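PDB 6EI6: coiled-coil and C2 domain-containing protein 1-like from Drosophila melanogaster, which binds monophosphorylated phosphoinositides and regulates the ESCRT pathway, supporting full activity of the ESCRT-III core component shrub, probably by preventing its inappropriate polymerisation. Local coordinates for residues 41-46 against 85-90; 48-53 against 77-82; 113-118 against 246-251; 137-142 against 198-203; 219-224 against 252-257. All coordinates share one frame; numbering follows the deposited sequence.

Interaction 1: residues 41-46 against 85-90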
# COMPACT_ATOMS: atom_id res chain seq x y z
N ARG A 41 -25.08 -3.41 -7.61
CA ARG A 41 -24.31 -4.11 -6.58
C ARG A 41 -23.59 -5.35 -7.13
O ARG A 41 -22.47 -5.66 -6.69
CB ARG A 41 -25.24 -4.51 -5.43
CG ARG A 41 -25.86 -3.31 -4.71
CD ARG A 41 -24.80 -2.55 -3.88
NE ARG A 41 -25.35 -1.35 -3.23
CZ ARG A 41 -24.86 -0.80 -2.12
NH1 ARG A 41 -23.80 -1.30 -1.50
NH2 ARG A 41 -25.45 0.27 -1.62
N MET A 42 -24.21 -6.07 -8.06
CA MET A 42 -23.52 -7.15 -8.75
C MET A 42 -22.21 -6.64 -9.35
O MET A 42 -21.14 -7.25 -9.18
CB MET A 42 -24.42 -7.73 -9.84
CG MET A 42 -25.53 -8.62 -9.32
SD MET A 42 -26.76 -8.99 -10.59
CE MET A 42 -25.76 -9.97 -11.76
N GLU A 43 -22.29 -5.53 -10.07
CA GLU A 43 -21.10 -4.99 -10.71
C GLU A 43 -20.08 -4.49 -9.68
O GLU A 43 -18.88 -4.76 -9.80
CB GLU A 43 -21.53 -3.89 -11.67
CG GLU A 43 -20.42 -3.41 -12.54
CD GLU A 43 -20.92 -2.61 -13.71
OE1 GLU A 43 -22.12 -2.79 -14.08
OE2 GLU A 43 -20.10 -1.82 -14.23
N GLU A 44 -20.55 -3.78 -8.65
CA GLU A 44 -19.66 -3.36 -7.57
C GLU A 44 -18.96 -4.55 -6.92
O GLU A 44 -17.75 -4.50 -6.67
CB GLU A 44 -20.46 -2.60 -6.51
CG GLU A 44 -20.92 -1.26 -6.98
CD GLU A 44 -19.81 -0.23 -6.83
OE1 GLU A 44 -18.98 -0.36 -5.88
OE2 GLU A 44 -19.75 0.70 -7.68
N GLN A 45 -19.73 -5.60 -6.61
CA GLN A 45 -19.15 -6.76 -5.96
C GLN A 45 -18.06 -7.37 -6.81
O GLN A 45 -16.98 -7.72 -6.30
CB GLN A 45 -20.23 -7.79 -5.66
CG GLN A 45 -19.66 -9.08 -5.05
CD GLN A 45 -19.28 -8.90 -3.59
OE1 GLN A 45 -19.86 -8.08 -2.90
NE2 GLN A 45 -18.28 -9.65 -3.12
N LEU A 46 -18.30 -7.50 -8.12
CA LEU A 46 -17.32 -8.09 -9.01
C LEU A 46 -16.10 -7.19 -9.15
O LEU A 46 -14.96 -7.67 -9.14
CB LEU A 46 -17.95 -8.38 -10.38
CG LEU A 46 -18.99 -9.51 -10.43
CD1 LEU A 46 -19.82 -9.49 -11.74
CD2 LEU A 46 -18.33 -10.88 -10.23
N LEU A 85 -19.69 -9.74 -18.73
CA LEU A 85 -21.01 -10.33 -18.96
C LEU A 85 -22.12 -9.49 -18.33
O LEU A 85 -23.20 -9.35 -18.91
CB LEU A 85 -21.04 -11.74 -18.37
CG LEU A 85 -20.50 -12.86 -19.23
CD1 LEU A 85 -20.51 -14.16 -18.42
CD2 LEU A 85 -21.35 -13.00 -20.47
N VAL A 86 -21.89 -8.95 -17.13
CA VAL A 86 -22.92 -8.15 -16.47
C VAL A 86 -23.07 -6.81 -17.18
O VAL A 86 -24.19 -6.34 -17.42
CB VAL A 86 -22.62 -7.96 -14.97
CG1 VAL A 86 -23.63 -7.00 -14.37
CG2 VAL A 86 -22.63 -9.29 -14.23
N ARG A 87 -21.94 -6.16 -17.51
CA ARG A 87 -22.00 -4.89 -18.23
C ARG A 87 -22.66 -5.06 -19.59
O ARG A 87 -23.44 -4.20 -20.03
CB ARG A 87 -20.59 -4.32 -18.39
CG ARG A 87 -20.02 -3.72 -17.12
CD ARG A 87 -18.52 -3.62 -17.20
NE ARG A 87 -18.02 -2.86 -16.05
CZ ARG A 87 -16.73 -2.69 -15.74
NH1 ARG A 87 -15.77 -3.24 -16.49
NH2 ARG A 87 -16.41 -1.98 -14.67
N TYR A 88 -22.41 -6.19 -20.25
CA TYR A 88 -22.98 -6.44 -21.57
C TYR A 88 -24.49 -6.63 -21.50
O TYR A 88 -25.24 -6.05 -22.29
CB TYR A 88 -22.29 -7.65 -22.21
CG TYR A 88 -22.96 -8.14 -23.47
CD1 TYR A 88 -22.75 -7.51 -24.70
CD2 TYR A 88 -23.82 -9.25 -23.44
CE1 TYR A 88 -23.37 -7.96 -25.85
CE2 TYR A 88 -24.44 -9.70 -24.59
CZ TYR A 88 -24.21 -9.04 -25.79
OH TYR A 88 -24.83 -9.49 -26.93
N SER A 89 -24.97 -7.46 -20.56
CA SER A 89 -26.41 -7.60 -20.36
C SER A 89 -27.07 -6.26 -20.14
O SER A 89 -28.23 -6.06 -20.53
CB SER A 89 -26.70 -8.52 -19.18
OG SER A 89 -26.57 -7.80 -17.96
N LYS A 90 -26.37 -5.32 -19.49
CA LYS A 90 -26.91 -3.99 -19.26
C LYS A 90 -26.81 -3.11 -20.49
O LYS A 90 -27.68 -2.27 -20.71
CB LYS A 90 -26.18 -3.29 -18.10
CG LYS A 90 -26.44 -3.88 -16.71
CD LYS A 90 -26.02 -2.90 -15.61
CE LYS A 90 -25.23 -3.57 -14.50
NZ LYS A 90 -24.66 -2.56 -13.55
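Facing each other around E43 and V86, whose CA atoms are 6.8 Å apart, helix segments 41-46 and 85-90 run nearly antiparallel at 155°, their axes 10.2 Å apart at the closest. V86 enters the gap with its CG2 methyl, which meets L46 CD1 at 3.8 Å and M42 CE at 4.0 Å; the bend of M42 at its last torsion brings that terminal methyl round. The two segments belong to the long helices 34-62 and 66-91, an antiparallel helical hairpin that here also packs on L268 of strand 265-268 and on L96. Beside this apolar seam, E43 makes a salt-bridge network. Its chain is extended, with CG anti to the backbone N (chi1 -171°), and delivers one carboxylate oxygen to each cation. K90 NZ bonds OE1 of E43 at 2.6 Å from the anti side, while R87 NE bonds E43 OE2 at 3.0 Å, almost straight but from above the carboxylate plane. E43 OE2 itself lies at the edge of the guanidinium.

Interaction 2: residues 48-53 against 77-82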
# COMPACT_ATOMS: atom_id res chain seq x y z
N LYS A 48 -14.99 -5.18 -6.84
CA LYS A 48 -14.21 -5.37 -5.61
C LYS A 48 -13.43 -6.67 -5.65
O LYS A 48 -12.29 -6.74 -5.17
CB LYS A 48 -15.10 -5.37 -4.37
CG LYS A 48 -15.55 -4.02 -3.87
CD LYS A 48 -16.47 -4.17 -2.65
CE LYS A 48 -17.10 -2.84 -2.30
NZ LYS A 48 -17.68 -2.15 -3.51
N GLN A 49 -14.04 -7.72 -6.20
CA GLN A 49 -13.34 -9.00 -6.32
C GLN A 49 -12.16 -8.87 -7.26
O GLN A 49 -11.07 -9.40 -6.99
CB GLN A 49 -14.32 -10.08 -6.80
CG GLN A 49 -15.26 -10.59 -5.72
CD GLN A 49 -16.39 -11.52 -6.23
OE1 GLN A 49 -17.42 -11.66 -5.56
NE2 GLN A 49 -16.22 -12.14 -7.41
N LEU A 50 -12.37 -8.21 -8.41
CA LEU A 50 -11.28 -7.94 -9.34
C LEU A 50 -10.11 -7.24 -8.63
O LEU A 50 -8.96 -7.68 -8.74
CB LEU A 50 -11.79 -7.08 -10.49
CG LEU A 50 -10.81 -6.91 -11.62
CD1 LEU A 50 -10.42 -8.28 -12.15
CD2 LEU A 50 -11.44 -6.02 -12.69
N MET A 51 -10.41 -6.17 -7.89
CA MET A 51 -9.37 -5.47 -7.15
C MET A 51 -8.59 -6.41 -6.24
O MET A 51 -7.36 -6.32 -6.16
CB MET A 51 -9.97 -4.34 -6.31
CG MET A 51 -8.91 -3.43 -5.69
SD MET A 51 -8.05 -2.44 -6.96
CE MET A 51 -9.39 -1.43 -7.54
N MET A 52 -9.29 -7.31 -5.54
CA MET A 52 -8.59 -8.23 -4.63
C MET A 52 -7.68 -9.17 -5.41
O MET A 52 -6.56 -9.45 -4.98
CB MET A 52 -9.59 -9.02 -3.80
CG MET A 52 -10.13 -8.27 -2.57
SD MET A 52 -11.12 -9.32 -1.44
CE MET A 52 -9.95 -10.63 -1.10
N CYS A 53 -8.14 -9.65 -6.56
CA CYS A 53 -7.31 -10.50 -7.40
C CYS A 53 -6.02 -9.79 -7.80
O CYS A 53 -4.94 -10.38 -7.73
CB CYS A 53 -8.07 -10.93 -8.65
SG CYS A 53 -9.42 -12.01 -8.24
N LEU A 77 -8.83 -12.87 -14.31
CA LEU A 77 -9.42 -13.09 -15.63
C LEU A 77 -10.87 -13.57 -15.53
O LEU A 77 -11.75 -13.05 -16.23
CB LEU A 77 -8.57 -14.08 -16.44
CG LEU A 77 -7.16 -13.66 -16.89
CD1 LEU A 77 -6.62 -14.63 -17.99
CD2 LEU A 77 -7.07 -12.17 -17.36
N THR A 78 -11.14 -14.55 -14.66
CA THR A 78 -12.51 -15.05 -14.59
C THR A 78 -13.45 -14.01 -13.99
O THR A 78 -14.61 -13.92 -14.42
CB THR A 78 -12.58 -16.36 -13.78
OG1 THR A 78 -12.25 -16.12 -12.41
CG2 THR A 78 -11.61 -17.35 -14.34
N VAL A 79 -12.99 -13.21 -13.03
CA VAL A 79 -13.83 -12.14 -12.50
C VAL A 79 -14.13 -11.13 -13.60
O VAL A 79 -15.27 -10.66 -13.74
CB VAL A 79 -13.15 -11.47 -11.29
CG1 VAL A 79 -14.00 -10.29 -10.79
CG2 VAL A 79 -12.93 -12.48 -10.21
N GLN A 80 -13.13 -10.79 -14.42
CA GLN A 80 -13.34 -9.79 -15.46
C GLN A 80 -14.34 -10.27 -16.51
O GLN A 80 -15.18 -9.49 -16.98
CB GLN A 80 -12.00 -9.42 -16.12
CG GLN A 80 -12.12 -8.37 -17.22
CD GLN A 80 -12.49 -7.00 -16.69
OE1 GLN A 80 -11.77 -6.44 -15.88
NE2 GLN A 80 -13.62 -6.45 -17.14
N LYS A 81 -14.28 -11.55 -16.89
CA LYS A 81 -15.29 -12.12 -17.77
C LYS A 81 -16.69 -11.89 -17.21
O LYS A 81 -17.62 -11.51 -17.93
CB LYS A 81 -15.05 -13.61 -17.99
CG LYS A 81 -13.83 -13.94 -18.82
CD LYS A 81 -13.94 -15.32 -19.48
CE LYS A 81 -12.71 -15.61 -20.36
NZ LYS A 81 -11.43 -15.69 -19.58
N ASP A 82 -16.86 -12.13 -15.90
CA ASP A 82 -18.19 -12.01 -15.31
C ASP A 82 -18.61 -10.55 -15.26
O ASP A 82 -19.76 -10.22 -15.56
CB ASP A 82 -18.22 -12.65 -13.92
CG ASP A 82 -18.44 -14.17 -13.99
OD1 ASP A 82 -18.67 -14.68 -15.13
OD2 ASP A 82 -18.39 -14.85 -12.92
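V79 meets the facing helix with both its methyls. CG1 of V79 comes against the backbone of the opposite helix, 3.6 Å from L50 N, and also touches L50 CB at 3.9 Å and Q49 CB at 4.0 Å. The other branch, CG2 of V79, meets C53 SG at 4.1 Å. With CG1 anti to the backbone N (chi1 177°), the valine spreads its fork across the turn Q49-C53. L50 points its CD2 at the amide of Q80, 3.2 Å from Q80 OE1; that glutamine is bent at its second torsion, and its NE2 is bonded one turn on by D84. The contact between 48-53 and 77-82 is thus apolar at its centre, and the segments come close: L50 CA and V79 CA are 5.8 Å apart, the axes 9.1 Å. Q49 is buried, and its OE1 takes hydrogen bonds from L266 N and, within helix 34-62, from Q45 NE2, while D82 OD2 accepts from L268 N. The bonds to L266 N and L268 N tie helices 34-62 and 66-91, the arms of an antiparallel hairpin, to strand 265-268, whose W265 packs on Q49, C53 and V79 alike.

Interaction 3: residues 113-118 against 246-251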
# COMPACT_ATOMS: atom_id res chain seq x y z
N THR A 113 4.57 -13.12 6.31
CA THR A 113 4.59 -13.87 7.56
C THR A 113 5.76 -13.47 8.47
O THR A 113 5.70 -13.74 9.67
CB THR A 113 4.68 -15.36 7.30
OG1 THR A 113 5.80 -15.62 6.44
CG2 THR A 113 3.41 -15.85 6.65
N ASP A 114 6.80 -12.85 7.92
CA ASP A 114 7.95 -12.38 8.69
C ASP A 114 7.60 -11.36 9.77
O ASP A 114 8.48 -11.00 10.56
CB ASP A 114 8.97 -11.75 7.75
CG ASP A 114 8.31 -10.86 6.70
OD1 ASP A 114 7.63 -9.88 7.09
OD2 ASP A 114 8.44 -11.16 5.49
N LEU A 115 6.35 -10.89 9.84
CA LEU A 115 5.97 -9.81 10.73
C LEU A 115 4.91 -10.27 11.72
O LEU A 115 3.96 -10.95 11.36
CB LEU A 115 5.43 -8.61 9.95
CG LEU A 115 6.31 -7.42 9.57
CD1 LEU A 115 7.67 -7.85 9.06
CD2 LEU A 115 5.59 -6.65 8.50
N THR A 116 5.07 -9.86 12.97
CA THR A 116 4.01 -10.02 13.95
C THR A 116 2.72 -9.37 13.44
O THR A 116 2.73 -8.51 12.56
CB THR A 116 4.45 -9.41 15.29
OG1 THR A 116 5.60 -10.12 15.75
CG2 THR A 116 3.37 -9.49 16.36
N ASP A 117 1.60 -9.83 14.00
CA ASP A 117 0.33 -9.14 13.83
C ASP A 117 0.40 -7.69 14.30
O ASP A 117 -0.31 -6.83 13.76
CB ASP A 117 -0.77 -9.89 14.60
CG ASP A 117 -2.17 -9.34 14.33
OD1 ASP A 117 -2.72 -9.62 13.23
OD2 ASP A 117 -2.70 -8.62 15.22
N SER A 118 1.23 -7.40 15.30
CA SER A 118 1.29 -6.08 15.92
C SER A 118 2.36 -5.19 15.31
O SER A 118 2.57 -4.08 15.81
CB SER A 118 1.53 -6.22 17.42
OG SER A 118 2.84 -6.71 17.67
N LYS A 246 9.72 1.35 1.63
CA LYS A 246 8.71 0.31 1.81
C LYS A 246 8.02 0.48 3.16
O LYS A 246 8.66 0.87 4.15
CB LYS A 246 9.33 -1.08 1.74
CG LYS A 246 10.07 -1.39 0.46
CD LYS A 246 10.80 -2.71 0.63
CE LYS A 246 11.14 -3.31 -0.71
NZ LYS A 246 11.85 -4.61 -0.53
N ILE A 247 6.72 0.22 3.21
CA ILE A 247 6.00 0.11 4.48
C ILE A 247 5.21 -1.19 4.46
O ILE A 247 4.42 -1.43 3.54
CB ILE A 247 5.07 1.30 4.73
CG1 ILE A 247 5.80 2.61 4.42
CG2 ILE A 247 4.59 1.27 6.18
CD1 ILE A 247 4.95 3.82 4.66
N ARG A 248 5.43 -2.04 5.45
CA ARG A 248 4.95 -3.41 5.39
C ARG A 248 4.25 -3.78 6.68
O ARG A 248 4.71 -3.45 7.77
CB ARG A 248 6.10 -4.37 5.14
CG ARG A 248 6.93 -4.00 3.93
CD ARG A 248 8.12 -4.94 3.78
NE ARG A 248 7.70 -6.33 3.53
CZ ARG A 248 7.82 -7.31 4.42
NH1 ARG A 248 8.34 -7.07 5.63
NH2 ARG A 248 7.42 -8.54 4.11
N VAL A 249 3.13 -4.50 6.54
CA VAL A 249 2.44 -5.10 7.67
C VAL A 249 2.22 -6.58 7.38
O VAL A 249 2.37 -7.04 6.24
CB VAL A 249 1.11 -4.40 7.99
CG1 VAL A 249 1.38 -3.03 8.56
CG2 VAL A 249 0.27 -4.30 6.72
N ARG A 250 1.92 -7.33 8.45
CA ARG A 250 1.64 -8.76 8.29
C ARG A 250 0.35 -8.99 7.49
O ARG A 250 0.28 -9.91 6.68
CB ARG A 250 1.55 -9.44 9.65
CG ARG A 250 0.49 -10.52 9.71
CD ARG A 250 0.79 -11.62 10.70
NE ARG A 250 1.69 -12.62 10.11
CZ ARG A 250 1.98 -13.78 10.67
NH1 ARG A 250 1.45 -14.10 11.83
NH2 ARG A 250 2.81 -14.62 10.06
N ASN A 251 -0.67 -8.18 7.71
CA ASN A 251 -1.84 -8.26 6.85
C ASN A 251 -2.53 -6.91 6.88
O ASN A 251 -2.26 -6.09 7.77
CB ASN A 251 -2.79 -9.40 7.28
CG ASN A 251 -3.09 -9.38 8.76
OD1 ASN A 251 -2.51 -10.16 9.52
ND2 ASN A 251 -4.00 -8.52 9.18
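R248 grips the carboxylate of D114 end-on with both terminal nitrogens, in a salt bridge between loop 113-118 and strand 241-249. NH2 of R248 bonds OD2 of D114 at 3.1 Å on its syn lone pair, and NH1 of R248 reaches D114 OD1 at 3.2 Å from above the carboxylate plane, the carboxylate of D114 and the guanidinium of R248 being turned 50° apart. A bend at the third torsion of R248 (chi3 64°) turns the guanidinium, whose NH1 is also salt-bridged to E121 of strand 119-128. A methionine in its place would probably leave D114 and E121 without their common cation and let the loop shift from the strand. R250 lies along the loop, its guanidinium covered on one face by L115 O, 3.1 Å from NE but too poorly angled for a hydrogen bond. Inside, the side chain of L115 packs CD2 over the strand backbone, 3.4 Å from R248 O, and sets CD1 3.6 Å from R248 NH1. R179 bridges the two segments, bonding D117 O and N251 O. Within the C2 domain, one arginine thus joins two acidic residues from different parts of the fold, and its positive charge is likely to offset theirs.

Interaction 4: residues 137-142 against 198-203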
# COMPACT_ATOMS: atom_id res chain seq x y z
N ASP A 137 31.09 13.34 -1.53
CA ASP A 137 30.76 13.71 -0.15
C ASP A 137 29.73 14.82 -0.02
O ASP A 137 30.00 15.90 0.54
CB ASP A 137 31.99 14.09 0.68
CG ASP A 137 31.72 14.01 2.21
OD1 ASP A 137 32.37 13.15 2.87
OD2 ASP A 137 30.92 14.80 2.77
N VAL A 138 28.57 14.58 -0.60
CA VAL A 138 27.34 14.80 0.14
C VAL A 138 27.18 13.56 1.02
O VAL A 138 27.34 12.43 0.55
CB VAL A 138 26.16 15.05 -0.81
CG1 VAL A 138 25.62 13.76 -1.44
CG2 VAL A 138 25.08 15.85 -0.11
N ASP A 139 27.05 13.78 2.33
CA ASP A 139 26.79 12.72 3.29
C ASP A 139 25.36 12.90 3.75
O ASP A 139 24.94 14.02 4.06
CB ASP A 139 27.75 12.77 4.48
CG ASP A 139 29.19 12.57 4.09
OD1 ASP A 139 29.46 11.90 3.07
OD2 ASP A 139 30.09 13.09 4.81
N THR A 140 24.60 11.80 3.80
CA THR A 140 23.17 11.90 4.03
C THR A 140 22.73 10.86 5.04
O THR A 140 23.37 9.82 5.23
CB THR A 140 22.38 11.74 2.73
OG1 THR A 140 23.02 10.74 1.93
CG2 THR A 140 22.36 13.04 1.96
N TYR A 141 21.62 11.18 5.70
CA TYR A 141 20.91 10.26 6.57
C TYR A 141 19.44 10.68 6.53
O TYR A 141 19.11 11.80 6.14
CB TYR A 141 21.49 10.26 7.99
CG TYR A 141 21.25 11.54 8.75
CD1 TYR A 141 22.12 12.62 8.63
CD2 TYR A 141 20.15 11.68 9.58
CE1 TYR A 141 21.89 13.81 9.31
CE2 TYR A 141 19.91 12.86 10.26
CZ TYR A 141 20.79 13.92 10.12
OH TYR A 141 20.54 15.09 10.80
N VAL A 142 18.55 9.76 6.92
CA VAL A 142 17.11 9.97 6.82
C VAL A 142 16.49 9.78 8.19
O VAL A 142 16.74 8.77 8.85
CB VAL A 142 16.47 9.02 5.78
CG1 VAL A 142 15.01 9.37 5.55
CG2 VAL A 142 17.25 9.03 4.48
N TYR A 198 18.58 14.45 5.25
CA TYR A 198 19.50 15.45 5.77
C TYR A 198 20.90 15.23 5.23
O TYR A 198 21.36 14.09 5.13
CB TYR A 198 19.55 15.43 7.29
CG TYR A 198 18.42 16.14 7.99
CD1 TYR A 198 18.49 17.49 8.28
CD2 TYR A 198 17.30 15.44 8.41
CE1 TYR A 198 17.45 18.13 8.94
CE2 TYR A 198 16.27 16.08 9.08
CZ TYR A 198 16.36 17.42 9.34
OH TYR A 198 15.32 18.04 10.00
N SER A 199 21.57 16.33 4.87
CA SER A 199 23.01 16.30 4.61
C SER A 199 23.76 16.56 5.91
O SER A 199 23.31 17.36 6.74
CB SER A 199 23.42 17.33 3.56
OG SER A 199 23.35 18.64 4.10
N ARG A 200 24.89 15.86 6.09
CA ARG A 200 25.64 15.92 7.35
C ARG A 200 26.65 17.06 7.26
O ARG A 200 27.71 16.93 6.64
CB ARG A 200 26.35 14.59 7.62
CG ARG A 200 26.69 14.34 9.08
CD ARG A 200 28.20 14.42 9.32
NE ARG A 200 28.98 13.48 8.50
CZ ARG A 200 29.36 12.25 8.88
NH1 ARG A 200 29.04 11.79 10.09
NH2 ARG A 200 30.08 11.49 8.05
N GLY A 201 26.30 18.19 7.88
CA GLY A 201 27.25 19.29 7.97
C GLY A 201 28.45 18.89 8.81
O GLY A 201 28.32 18.17 9.81
N GLY A 202 29.62 19.33 8.41
CA GLY A 202 30.85 18.88 9.03
C GLY A 202 31.18 19.56 10.35
O GLY A 202 30.29 19.98 11.12
N PHE A 203 32.49 19.69 10.60
CA PHE A 203 33.02 20.37 11.77
C PHE A 203 32.35 21.73 11.99
O PHE A 203 32.38 22.59 11.11
CB PHE A 203 34.53 20.53 11.59
CG PHE A 203 35.21 21.22 12.72
CD1 PHE A 203 35.40 20.57 13.93
CD2 PHE A 203 35.69 22.53 12.58
CE1 PHE A 203 36.03 21.19 14.97
CE2 PHE A 203 36.31 23.18 13.63
CZ PHE A 203 36.49 22.50 14.84
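Y141 lays one face of its ring over Y198 CB, which stands 3.8 Å from the ring centroid in a CH-pi contact. The Y141 ring hangs from a first torsion that places CG between the backbone N and the carbonyl carbon (chi1 69°), swinging it across the neighbouring strand, whereas Y198 has CG beside its own N (chi1 -80°) and its ring leads away. The two planes are only 11° apart, yet with centroids 5.5 Å apart the rings barely overlap. Y141 OH continues to a hydrogen bond with D207. The tyrosine backbones form an antiparallel hydrogen-bonded pair: Y198 N to Y141 O measures 2.8 Å and Y141 N to Y198 O 3.0 Å. T140 and S199, the adjacent non-hydrogen-bonded pair, turn to the opposite face, against I210. One step along from this pair, R200 N donates to D139 O at 2.7 Å, from above the carbonyl plane. R200 folds twice, at chi2 and chi3, to bring NH2 within 3.6 Å of D139 OD2, a long salt bridge. D139 OD1 is held by D163 N. Where strands 140-145 and 192-199 pair in the C2 domain, the arginine thus probably adds only a loose electrostatic pull beside firm backbone bonds.

Interaction 5: residues 219-224 against 252-257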
# COMPACT_ATOMS: atom_id res chain seq x y z
N PRO A 219 -3.18 2.97 1.97
CA PRO A 219 -3.11 1.72 1.18
C PRO A 219 -2.98 0.46 2.02
O PRO A 219 -3.35 -0.62 1.55
CB PRO A 219 -1.88 1.92 0.30
CG PRO A 219 -1.83 3.37 0.06
CD PRO A 219 -2.31 4.01 1.37
N LEU A 220 -2.43 0.55 3.24
CA LEU A 220 -2.26 -0.62 4.08
C LEU A 220 -3.59 -1.11 4.67
O LEU A 220 -3.61 -2.16 5.33
CB LEU A 220 -1.24 -0.35 5.18
CG LEU A 220 0.16 -0.16 4.58
CD1 LEU A 220 1.18 0.14 5.65
CD2 LEU A 220 0.63 -1.34 3.74
N GLU A 221 -4.69 -0.39 4.43
CA GLU A 221 -5.99 -0.87 4.87
C GLU A 221 -6.41 -2.11 4.10
O GLU A 221 -7.01 -3.04 4.67
CB GLU A 221 -7.04 0.22 4.69
CG GLU A 221 -6.97 1.30 5.73
CD GLU A 221 -8.16 2.21 5.67
OE1 GLU A 221 -8.69 2.39 4.55
OE2 GLU A 221 -8.57 2.72 6.75
N THR A 222 -6.10 -2.16 2.81
CA THR A 222 -6.43 -3.30 1.97
C THR A 222 -5.24 -3.97 1.34
O THR A 222 -5.41 -5.03 0.74
CB THR A 222 -7.41 -2.89 0.86
OG1 THR A 222 -6.76 -1.99 -0.04
CG2 THR A 222 -8.64 -2.24 1.44
N LYS A 223 -4.04 -3.39 1.43
CA LYS A 223 -2.82 -4.01 0.94
C LYS A 223 -1.86 -4.23 2.10
O LYS A 223 -2.00 -3.68 3.20
CB LYS A 223 -2.14 -3.17 -0.14
CG LYS A 223 -2.83 -3.27 -1.47
CD LYS A 223 -1.99 -2.66 -2.56
CE LYS A 223 -2.73 -1.56 -3.24
NZ LYS A 223 -3.25 -0.66 -2.17
N CYS A 224 -0.87 -5.07 1.86
CA CYS A 224 -0.00 -5.45 2.95
C CYS A 224 1.39 -4.87 2.81
O CYS A 224 2.24 -5.10 3.70
CB CYS A 224 0.04 -6.97 3.08
SG CYS A 224 0.37 -7.70 1.52
N PRO A 252 -3.41 -6.63 5.92
CA PRO A 252 -4.06 -5.32 5.89
C PRO A 252 -4.89 -5.05 7.14
O PRO A 252 -5.35 -5.98 7.81
CB PRO A 252 -4.95 -5.39 4.64
CG PRO A 252 -4.31 -6.42 3.77
CD PRO A 252 -3.70 -7.42 4.71
N ILE A 253 -5.04 -3.77 7.46
CA ILE A 253 -5.86 -3.37 8.60
C ILE A 253 -7.26 -3.98 8.49
O ILE A 253 -7.80 -4.54 9.45
CB ILE A 253 -5.93 -1.83 8.71
CG1 ILE A 253 -4.53 -1.22 8.71
CG2 ILE A 253 -6.67 -1.42 9.96
CD1 ILE A 253 -3.59 -1.88 9.66
N LEU A 254 -7.87 -3.87 7.31
CA LEU A 254 -9.22 -4.39 7.07
C LEU A 254 -9.20 -5.81 6.53
O LEU A 254 -9.94 -6.14 5.59
CB LEU A 254 -9.96 -3.46 6.12
CG LEU A 254 -9.91 -1.98 6.50
CD1 LEU A 254 -10.64 -1.13 5.43
CD2 LEU A 254 -10.50 -1.80 7.89
N THR A 255 -8.34 -6.66 7.09
CA THR A 255 -8.30 -8.06 6.71
C THR A 255 -9.64 -8.74 7.00
O THR A 255 -10.09 -9.58 6.22
CB THR A 255 -7.17 -8.76 7.45
OG1 THR A 255 -5.92 -8.51 6.77
CG2 THR A 255 -7.42 -10.27 7.52
N LYS A 256 -10.29 -8.36 8.10
CA LYS A 256 -11.48 -9.08 8.54
C LYS A 256 -12.58 -8.98 7.50
O LYS A 256 -13.16 -10.01 7.11
CB LYS A 256 -11.96 -8.55 9.89
CG LYS A 256 -13.14 -9.31 10.45
CD LYS A 256 -13.49 -8.86 11.88
CE LYS A 256 -14.50 -9.82 12.53
NZ LYS A 256 -14.19 -10.17 13.96
N GLN A 257 -12.88 -7.76 7.04
CA GLN A 257 -13.92 -7.62 6.03
C GLN A 257 -13.48 -8.07 4.64
O GLN A 257 -14.33 -8.42 3.82
CB GLN A 257 -14.44 -6.19 5.97
CG GLN A 257 -13.44 -5.10 5.80
CD GLN A 257 -14.04 -3.76 6.21
OE1 GLN A 257 -13.80 -3.29 7.33
NE2 GLN A 257 -14.83 -3.14 5.31
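E221 O accepts the shortest hydrogen bond between the segments, from L254 N at 2.9 Å, in the carbonyl plane and on a lone pair. One residue back, L220 O takes I253 N at 3.0 Å, also in plane, so two consecutive carbonyls receive two consecutive amides. P252 is wedged beneath them: its CB lies 3.1 Å from E221 O, its CG 3.5 Å from T222 O, and its CD faces C224 CB at 4.1 Å. L254 lies alongside E221, both side chains pointing the same way, with L254 CD1 3.9 Å from E221 CB. CG of L254 sits beside its own backbone N (chi1 -50°), which carries the isobutyl group along the glutamate. Shortened to an alanine here, the residue would probably leave the aliphatic part of E221 without its neighbour and open a gap beside it, though the backbone bond to E221 O would remain. The carboxylate at the end of E221 is salt-bridged through OE2 to K189 of helix 182-190, and F188 of the same helix packs on L220 and I253. P252 to T255 make a type I turn, in which T255 OG1 bonds back to P252 O at 2.8 Å. L254 occupies the N-cap position of helix 255-263, so the arrangement is a helix-initiating turn docked by its backbone on the loop between strands 208-216 and 225-233 of the C2 domain.

Overall arrangement
From the N terminus, helix 34-62 turns back as helix 66-91, and interaction 1 closes this hairpin loop with interaction 2 nested inside it; the two touch, L46 lying against V79 and D82. Further along the chain, in the C2 domain, interaction 3 joins the loop before strand 119-128 to strand 241-249, closing a long loop in which interaction 4 is nested, pairing strands 140-145 and 192-199, its centre about 56 Å from that of interaction 1. Interaction 5 closes the loop from 219-224 to 252-257, joining the connection between strands 208-216 and 225-233 to the start of helix 255-263; it crosses interaction 3 and touches it through V249 and C224. Strand 265-268 then packs back on the hairpin.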